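Side-chain contacts in metal transporter CNNM3 (Homo sapiens, PDB 6DFD), which probably takes part in magnesium efflux across the membrane, its cyclic nucleotide-binding homology domain mediating dimerization: residues V87-S92 against T97-Y102; V61-P66 against L197-A202; L51-F56 against G133-Y138. The protein carries 6 engineered substitutions. One frame throughout, in Å; residues are numbered along the deposited sequence.

Contact 1 of 3, residues V87-S92 against T97-Y102; sequences VRFDES and THHYLY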
# COMPACT_ATOMS: atom_id res chain seq x y z
N VAL A 87 -15.27 10.56 3.17
CA VAL A 87 -14.94 10.46 4.58
C VAL A 87 -14.63 11.87 5.02
O VAL A 87 -13.77 12.54 4.43
CB VAL A 87 -13.76 9.51 4.84
CG1 VAL A 87 -13.29 9.60 6.29
CG2 VAL A 87 -14.16 8.08 4.51
N ARG A 88 -15.37 12.35 6.02
CA ARG A 88 -15.09 13.63 6.66
C ARG A 88 -14.09 13.36 7.76
O ARG A 88 -14.39 12.65 8.73
CB ARG A 88 -16.37 14.24 7.21
CG ARG A 88 -17.42 14.46 6.14
CD ARG A 88 -18.40 15.50 6.60
NE ARG A 88 -17.74 16.79 6.82
CZ ARG A 88 -18.30 17.82 7.44
NH1 ARG A 88 -19.54 17.72 7.91
NH2 ARG A 88 -17.62 18.95 7.59
N PHE A 89 -12.88 13.88 7.61
CA PHE A 89 -11.81 13.55 8.52
C PHE A 89 -11.90 14.42 9.77
O PHE A 89 -11.96 15.65 9.67
CB PHE A 89 -10.46 13.71 7.83
CG PHE A 89 -9.31 13.27 8.66
CD1 PHE A 89 -9.08 11.92 8.86
CD2 PHE A 89 -8.47 14.18 9.26
CE1 PHE A 89 -8.03 11.50 9.64
CE2 PHE A 89 -7.42 13.76 10.05
CZ PHE A 89 -7.20 12.42 10.23
N ASP A 90 -11.92 13.79 10.93
CA ASP A 90 -12.03 14.47 12.22
C ASP A 90 -10.63 14.57 12.81
O ASP A 90 -10.12 13.62 13.41
CB ASP A 90 -12.97 13.72 13.16
CG ASP A 90 -13.15 14.40 14.50
OD1 ASP A 90 -12.43 15.38 14.79
OD2 ASP A 90 -14.00 13.93 15.28
N GLU A 91 -9.99 15.73 12.62
CA GLU A 91 -8.62 15.85 13.09
C GLU A 91 -8.52 15.90 14.61
O GLU A 91 -7.42 15.77 15.14
CB GLU A 91 -7.94 17.08 12.46
CG GLU A 91 -8.65 18.41 12.68
CD GLU A 91 -8.24 19.45 11.64
OE1 GLU A 91 -8.46 20.66 11.88
OE2 GLU A 91 -7.70 19.06 10.59
N SER A 92 -9.64 16.05 15.32
CA SER A 92 -9.61 15.93 16.77
C SER A 92 -9.78 14.48 17.23
O SER A 92 -9.71 14.22 18.43
CB SER A 92 -10.70 16.80 17.41
OG SER A 92 -11.99 16.24 17.23
N THR A 97 -13.95 5.74 14.23
CA THR A 97 -14.36 4.55 13.50
C THR A 97 -14.66 4.85 12.04
O THR A 97 -14.34 4.04 11.16
CB THR A 97 -15.58 3.92 14.17
OG1 THR A 97 -16.58 4.93 14.37
CG2 THR A 97 -15.19 3.33 15.51
N HIS A 98 -15.28 5.99 11.75
CA HIS A 98 -15.65 6.28 10.37
C HIS A 98 -14.45 6.57 9.48
O HIS A 98 -14.61 6.71 8.26
CB HIS A 98 -16.65 7.44 10.33
CG HIS A 98 -16.04 8.78 10.60
ND1 HIS A 98 -15.70 9.20 11.87
CD2 HIS A 98 -15.74 9.81 9.77
CE1 HIS A 98 -15.19 10.42 11.80
NE2 HIS A 98 -15.21 10.82 10.54
N HIS A 99 -13.24 6.67 10.05
CA HIS A 99 -12.03 6.82 9.25
C HIS A 99 -11.56 5.51 8.63
O HIS A 99 -10.73 5.54 7.71
CB HIS A 99 -10.90 7.39 10.10
CG HIS A 99 -11.14 8.79 10.55
ND1 HIS A 99 -10.34 9.43 11.47
CD2 HIS A 99 -12.09 9.69 10.20
CE1 HIS A 99 -10.79 10.65 11.67
NE2 HIS A 99 -11.85 10.83 10.91
N TYR A 100 -12.05 4.37 9.10
CA TYR A 100 -11.57 3.08 8.63
C TYR A 100 -12.39 2.62 7.44
O TYR A 100 -13.62 2.48 7.54
CB TYR A 100 -11.61 2.04 9.74
CG TYR A 100 -10.56 2.29 10.79
CD1 TYR A 100 -10.79 3.19 11.81
CD2 TYR A 100 -9.32 1.67 10.73
CE1 TYR A 100 -9.83 3.45 12.77
CE2 TYR A 100 -8.35 1.93 11.68
CZ TYR A 100 -8.61 2.81 12.70
OH TYR A 100 -7.66 3.08 13.66
N LEU A 101 -11.72 2.37 6.33
CA LEU A 101 -12.35 1.80 5.14
C LEU A 101 -12.31 0.27 5.17
O LEU A 101 -13.26 -0.38 4.70
CB LEU A 101 -11.65 2.31 3.89
CG LEU A 101 -11.53 3.83 3.72
CD1 LEU A 101 -10.87 4.16 2.38
CD2 LEU A 101 -12.90 4.49 3.84
N TYR A 102 -11.24 -0.30 5.70
CA TYR A 102 -11.09 -1.73 5.84
C TYR A 102 -10.40 -2.02 7.17
O TYR A 102 -9.58 -1.24 7.64
CB TYR A 102 -10.27 -2.34 4.70
CG TYR A 102 -10.92 -2.15 3.36
CD1 TYR A 102 -11.81 -3.10 2.87
CD2 TYR A 102 -10.66 -1.03 2.59
CE1 TYR A 102 -12.42 -2.94 1.64
CE2 TYR A 102 -11.27 -0.85 1.36
CZ TYR A 102 -12.15 -1.82 0.90
OH TYR A 102 -12.76 -1.66 -0.33
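Val-87 and His-99 bring the two backbones to their nearest approach, CA to CA 6.6 Å, where the chain leaves strand 84-87 and, after a short loop, re-enters the beta-barrel of the cyclic nucleotide-binding homology domain through a 3-10 turn at 97-99. Beyond that turn a classic beta bulge sets Leu-101 and Tyr-102 both against Val-183 of the neighbouring strand. Two consecutive histidines grip the outgoing loop in opposite senses. His-98 donates from NE2 to Arg-88 O at 2.7 Å, the carbonyl oxygen lying in the ring plane. His-99 instead accepts: Asp-90 N gives its hydrogen to NE2 over 3.0 Å, almost straight at 177°, while ND1 on the other side of the imidazole bonds to Arg-94 O, so both ring nitrogens are engaged and the rotation of the ring is fixed. Phe-89 lies over one face of this imidazole in an offset stack, centroids 4.5 Å apart and planes at 21°. Its CG stands anti to the backbone N (chi1 -175°), which brings CD1 to 3.5 Å from His-99 CE1. On the barrel side, Val-87 CG2 rests 3.9 Å from Leu-101 CD2.

Contact 2 of 3, residues V61-P66 against L197-A202; sequences VDVFSP and LQYLNA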
# COMPACT_ATOMS: atom_id res chain seq x y z
N VAL A 61 -7.99 -2.71 -13.78
CA VAL A 61 -8.55 -3.61 -12.77
C VAL A 61 -9.35 -4.70 -13.48
O VAL A 61 -10.34 -4.41 -14.17
CB VAL A 61 -9.43 -2.85 -11.76
CG1 VAL A 61 -9.84 -3.78 -10.64
CG2 VAL A 61 -8.67 -1.65 -11.21
N ASP A 62 -8.94 -5.95 -13.27
CA ASP A 62 -9.46 -7.07 -14.06
C ASP A 62 -10.97 -7.25 -13.89
O ASP A 62 -11.67 -7.56 -14.86
CB ASP A 62 -8.73 -8.36 -13.68
CG ASP A 62 -7.33 -8.43 -14.28
OD1 ASP A 62 -6.91 -7.46 -14.95
OD2 ASP A 62 -6.65 -9.46 -14.09
N VAL A 63 -11.48 -7.10 -12.67
CA VAL A 63 -12.92 -7.30 -12.47
C VAL A 63 -13.73 -6.25 -13.23
O VAL A 63 -14.94 -6.44 -13.44
CB VAL A 63 -13.29 -7.27 -10.98
CG1 VAL A 63 -12.60 -8.40 -10.23
CG2 VAL A 63 -12.95 -5.95 -10.35
N PHE A 64 -13.12 -5.15 -13.65
CA PHE A 64 -13.79 -4.12 -14.43
C PHE A 64 -13.42 -4.15 -15.90
O PHE A 64 -13.75 -3.20 -16.63
CB PHE A 64 -13.49 -2.74 -13.84
CG PHE A 64 -14.13 -2.51 -12.51
CD1 PHE A 64 -15.51 -2.49 -12.39
CD2 PHE A 64 -13.36 -2.35 -11.37
CE1 PHE A 64 -16.11 -2.30 -11.18
CE2 PHE A 64 -13.97 -2.16 -10.14
CZ PHE A 64 -15.34 -2.13 -10.05
N SER A 65 -12.75 -5.20 -16.36
CA SER A 65 -12.38 -5.31 -17.77
C SER A 65 -13.62 -5.22 -18.66
O SER A 65 -14.69 -5.71 -18.31
CB SER A 65 -11.67 -6.63 -18.04
OG SER A 65 -11.78 -6.95 -19.42
N PRO A 66 -13.48 -4.61 -19.85
CA PRO A 66 -14.62 -4.57 -20.79
C PRO A 66 -15.12 -5.93 -21.20
O PRO A 66 -16.22 -6.03 -21.76
CB PRO A 66 -14.05 -3.80 -21.99
CG PRO A 66 -13.01 -2.91 -21.38
CD PRO A 66 -12.38 -3.76 -20.31
N LEU A 197 -23.10 -6.35 -4.43
CA LEU A 197 -24.41 -6.39 -5.07
C LEU A 197 -24.49 -5.39 -6.22
O LEU A 197 -25.07 -5.69 -7.26
CB LEU A 197 -25.51 -6.11 -4.04
CG LEU A 197 -25.86 -7.24 -3.08
CD1 LEU A 197 -26.95 -6.80 -2.11
CD2 LEU A 197 -26.32 -8.49 -3.83
N GLN A 198 -23.91 -4.20 -6.05
CA GLN A 198 -23.91 -3.24 -7.14
C GLN A 198 -23.09 -3.76 -8.32
O GLN A 198 -23.48 -3.60 -9.48
CB GLN A 198 -23.36 -1.90 -6.67
CG GLN A 198 -24.24 -1.18 -5.67
CD GLN A 198 -23.52 0.01 -5.06
OE1 GLN A 198 -22.31 -0.02 -4.84
NE2 GLN A 198 -24.26 1.08 -4.81
N TYR A 199 -21.95 -4.38 -8.03
CA TYR A 199 -21.11 -4.94 -9.09
C TYR A 199 -21.86 -6.02 -9.85
O TYR A 199 -21.96 -5.97 -11.08
CB TYR A 199 -19.82 -5.49 -8.48
CG TYR A 199 -18.94 -6.20 -9.47
CD1 TYR A 199 -18.17 -5.49 -10.38
CD2 TYR A 199 -18.87 -7.58 -9.49
CE1 TYR A 199 -17.36 -6.13 -11.29
CE2 TYR A 199 -18.06 -8.24 -10.40
CZ TYR A 199 -17.31 -7.51 -11.29
OH TYR A 199 -16.51 -8.16 -12.21
N LEU A 200 -22.40 -7.01 -9.14
CA LEU A 200 -23.10 -8.11 -9.80
C LEU A 200 -24.33 -7.62 -10.56
O LEU A 200 -24.63 -8.11 -11.66
CB LEU A 200 -23.50 -9.17 -8.76
CG LEU A 200 -22.34 -9.77 -7.97
CD1 LEU A 200 -22.86 -10.71 -6.89
CD2 LEU A 200 -21.36 -10.51 -8.87
N ASN A 201 -25.05 -6.65 -9.99
CA ASN A 201 -26.16 -6.04 -10.72
C ASN A 201 -25.67 -5.41 -12.02
O ASN A 201 -26.32 -5.53 -13.06
CB ASN A 201 -26.86 -5.00 -9.86
CG ASN A 201 -27.73 -5.62 -8.78
OD1 ASN A 201 -28.31 -6.68 -8.98
ND2 ASN A 201 -27.82 -4.96 -7.63
N ALA A 202 -24.51 -4.74 -11.97
CA ALA A 202 -23.94 -4.15 -13.17
C ALA A 202 -23.54 -5.22 -14.17
O ALA A 202 -23.70 -5.04 -15.38
CB ALA A 202 -22.75 -3.27 -12.81
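The contact belongs to the helical part of the domain: Tyr-199, on the C-terminal helix 196-207, reaches across to the connection that follows helix 47-60, and its phenol meets Val-63 and Phe-64. The backbones stay well apart, the nearest CA atoms, those of Phe-64 and Tyr-199, being 9.1 Å from each other, so the long tyrosine side chain bridges the gap almost alone. With CG anti to the backbone N (chi1 175°), the ring is carried across toward Val-63 and Phe-64. Its hydroxyl donates to Val-63 O, OH to O 2.6 Å, arriving in the carbonyl plane on a lone pair at a C=O...O angle of 127°. All three touching residues are buried, and this bond gives the phenol hydroxyl a polar partner there. The acceptor also lies at the edge of the tyrosine ring, near its plane. Val-63 adds an apolar touch beside the bond, its CB 4.0 Å from Tyr-199 CZ.

In a cyclic nucleotide-binding homology domain a beta-barrel is flanked by helices before and after it, and here residues from the two ends meet. Val-61 is the first residue to leave the helical conformation of 47-60; a short 3-10 segment at 62-63 follows, and the Val-63 carbonyl at its end is the one the tyrosine takes.

Phe-64 completes the grip. The edge of Tyr-199 is directed toward the face of Phe-64 in an offset edge-to-face pair, planes at 86° and centroids 5.7 Å apart. The closest atoms are Phe-64 CE1 and Tyr-199 CD1, at 3.9 Å. Phe-64 also meets Phe-111 of the barrel edge-to-face and packs on Leu-74 of helix 71-78, while Met-69 lies against Tyr-199.

Contact 3 of 3, residues L51-F56 against G133-Y138; sequences LATQRF and GAFTYY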
# COMPACT_ATOMS: atom_id res chain seq x y z
N LEU A 51 -15.31 10.08 -15.91
CA LEU A 51 -14.87 9.42 -17.14
C LEU A 51 -13.44 8.91 -17.01
O LEU A 51 -13.13 7.79 -17.42
CB LEU A 51 -14.98 10.39 -18.31
CG LEU A 51 -14.59 9.87 -19.69
CD1 LEU A 51 -15.42 8.63 -20.08
CD2 LEU A 51 -14.77 10.99 -20.73
N ALA A 52 -12.55 9.73 -16.46
CA ALA A 52 -11.18 9.28 -16.23
C ALA A 52 -11.15 8.07 -15.30
O ALA A 52 -10.35 7.14 -15.49
CB ALA A 52 -10.34 10.40 -15.62
N THR A 53 -12.03 8.06 -14.30
CA THR A 53 -12.10 6.95 -13.37
C THR A 53 -12.55 5.68 -14.09
O THR A 53 -12.00 4.60 -13.88
CB THR A 53 -13.04 7.30 -12.22
OG1 THR A 53 -12.57 8.48 -11.54
CG2 THR A 53 -13.13 6.14 -11.23
N GLN A 54 -13.56 5.81 -14.96
CA GLN A 54 -14.03 4.66 -15.72
C GLN A 54 -12.93 4.12 -16.62
O GLN A 54 -12.65 2.91 -16.60
CB GLN A 54 -15.26 5.03 -16.54
CG GLN A 54 -15.77 3.90 -17.42
CD GLN A 54 -15.21 4.00 -18.80
OE1 GLN A 54 -15.46 4.97 -19.51
NE2 GLN A 54 -14.41 3.01 -19.19
N ARG A 55 -12.27 4.99 -17.40
CA ARG A 55 -11.20 4.51 -18.28
C ARG A 55 -10.12 3.81 -17.47
O ARG A 55 -9.58 2.77 -17.87
CB ARG A 55 -10.57 5.66 -19.06
CG ARG A 55 -11.50 6.52 -19.87
CD ARG A 55 -12.28 5.73 -20.86
NE ARG A 55 -12.85 6.59 -21.89
CZ ARG A 55 -13.89 6.25 -22.65
NH1 ARG A 55 -14.48 5.08 -22.47
NH2 ARG A 55 -14.34 7.09 -23.57
N PHE A 56 -9.75 4.41 -16.33
CA PHE A 56 -8.72 3.83 -15.49
C PHE A 56 -9.10 2.43 -15.04
O PHE A 56 -8.32 1.49 -15.18
CB PHE A 56 -8.49 4.73 -14.28
CG PHE A 56 -7.49 4.18 -13.29
CD1 PHE A 56 -6.13 4.29 -13.52
CD2 PHE A 56 -7.91 3.56 -12.13
CE1 PHE A 56 -5.21 3.80 -12.61
CE2 PHE A 56 -6.99 3.06 -11.22
CZ PHE A 56 -5.64 3.19 -11.45
N GLY A 133 -2.30 7.37 -1.86
CA GLY A 133 -3.06 8.54 -2.25
C GLY A 133 -4.06 8.23 -3.35
O GLY A 133 -4.60 7.11 -3.48
N ALA A 134 -4.29 9.25 -4.17
CA ALA A 134 -5.38 9.22 -5.12
C ALA A 134 -5.17 8.11 -6.14
O ALA A 134 -4.06 7.87 -6.60
CB ALA A 134 -5.49 10.57 -5.84
N PHE A 135 -6.27 7.42 -6.46
CA PHE A 135 -6.38 6.39 -7.48
C PHE A 135 -5.72 5.09 -7.05
O PHE A 135 -5.56 4.17 -7.87
CB PHE A 135 -5.89 6.90 -8.84
CG PHE A 135 -6.98 7.62 -9.60
CD1 PHE A 135 -7.34 8.91 -9.26
CD2 PHE A 135 -7.71 6.98 -10.59
CE1 PHE A 135 -8.38 9.57 -9.92
CE2 PHE A 135 -8.74 7.63 -11.25
CZ PHE A 135 -9.08 8.92 -10.92
N THR A 136 -5.40 4.94 -5.76
CA THR A 136 -5.20 3.62 -5.21
C THR A 136 -6.56 3.00 -4.92
O THR A 136 -7.56 3.71 -4.75
CB THR A 136 -4.33 3.67 -3.95
OG1 THR A 136 -4.96 4.48 -2.96
CG2 THR A 136 -2.95 4.23 -4.29
N TYR A 137 -6.63 1.67 -4.93
CA TYR A 137 -7.91 1.00 -4.77
C TYR A 137 -7.74 -0.28 -3.97
O TYR A 137 -6.64 -0.82 -3.84
CB TYR A 137 -8.56 0.70 -6.12
CG TYR A 137 -7.68 -0.13 -7.02
CD1 TYR A 137 -7.66 -1.51 -6.93
CD2 TYR A 137 -6.84 0.48 -7.95
CE1 TYR A 137 -6.85 -2.27 -7.76
CE2 TYR A 137 -6.03 -0.27 -8.78
CZ TYR A 137 -6.04 -1.64 -8.68
OH TYR A 137 -5.24 -2.40 -9.50
N TYR A 138 -8.87 -0.76 -3.44
CA TYR A 138 -8.90 -1.79 -2.41
C TYR A 138 -10.17 -2.61 -2.59
O TYR A 138 -11.15 -2.14 -3.17
CB TYR A 138 -8.88 -1.19 -0.99
CG TYR A 138 -7.81 -0.14 -0.86
CD1 TYR A 138 -6.53 -0.48 -0.47
CD2 TYR A 138 -8.06 1.17 -1.23
CE1 TYR A 138 -5.52 0.46 -0.41
CE2 TYR A 138 -7.06 2.13 -1.18
CZ TYR A 138 -5.80 1.76 -0.77
OH TYR A 138 -4.78 2.70 -0.72
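This is an aromatic contact between a helix and a turn, made where helix 47-60 lies against the barrel of the cyclic nucleotide-binding homology domain, at the turn leading from strand 128-132 into strand 137-138. The turn is a type II beta turn from Gly-133 to Thr-136, and Phe-135, third of its four residues, takes a positive phi (74°) and directs its side chain at the helix. Gly-133 O receives both Thr-136 N and Thr-136 OG1, the hydroxyl at 2.7 Å, which closes the turn that carries the phenylalanine.

Phe-56 and Phe-135 form an edge-to-face pair with planes at 89° and centroids 5.3 Å apart. Phe-135 supplies the edge: its CD2 sits over one face of Phe-56, toward the rim, and 3.8 Å from Phe-56 CD2. At its far end Phe-135 CZ lies 3.6 Å from Thr-53 OG1, about one helical turn before Phe-56. That hydroxyl donates to Leu-49 O within the helix, so its proton is directed to that carbonyl and the ring meets the oxygen in van der Waals contact. Phe-56 reaches Tyr-137 as well, CE2 to CD2 4.2 Å, and both phenylalanines pack on Leu-113 of the adjoining strand.

Between helix and turn the contact therefore rests on ring packing and dispersion, while backbone bonds to Ile-114 tie the turn to strand 110-114.

Overall arrangement
From the N terminus, helix 47-60 supplies 51-56 to contact 3, and the connection after it gives 61-66 to contact 2. After helix 71-78 the chain enters the barrel, where contact 1 closes a short loop, joining the end of strand 84-87 to the start of strand 100-102. Contact 3 closes next, tying helix 47-60 to the turn before strand 137-138, and contact 2 last, when helix 196-207 returns to the connection after helix 47-60. Contact 1 is thus nested within both larger loops, whereas contacts 2 and 3 cross. Contact 3 touches both others: Val-61 packs on Tyr-137, and Tyr-102 on Tyr-138, which also meets Leu-128 of the second subunit.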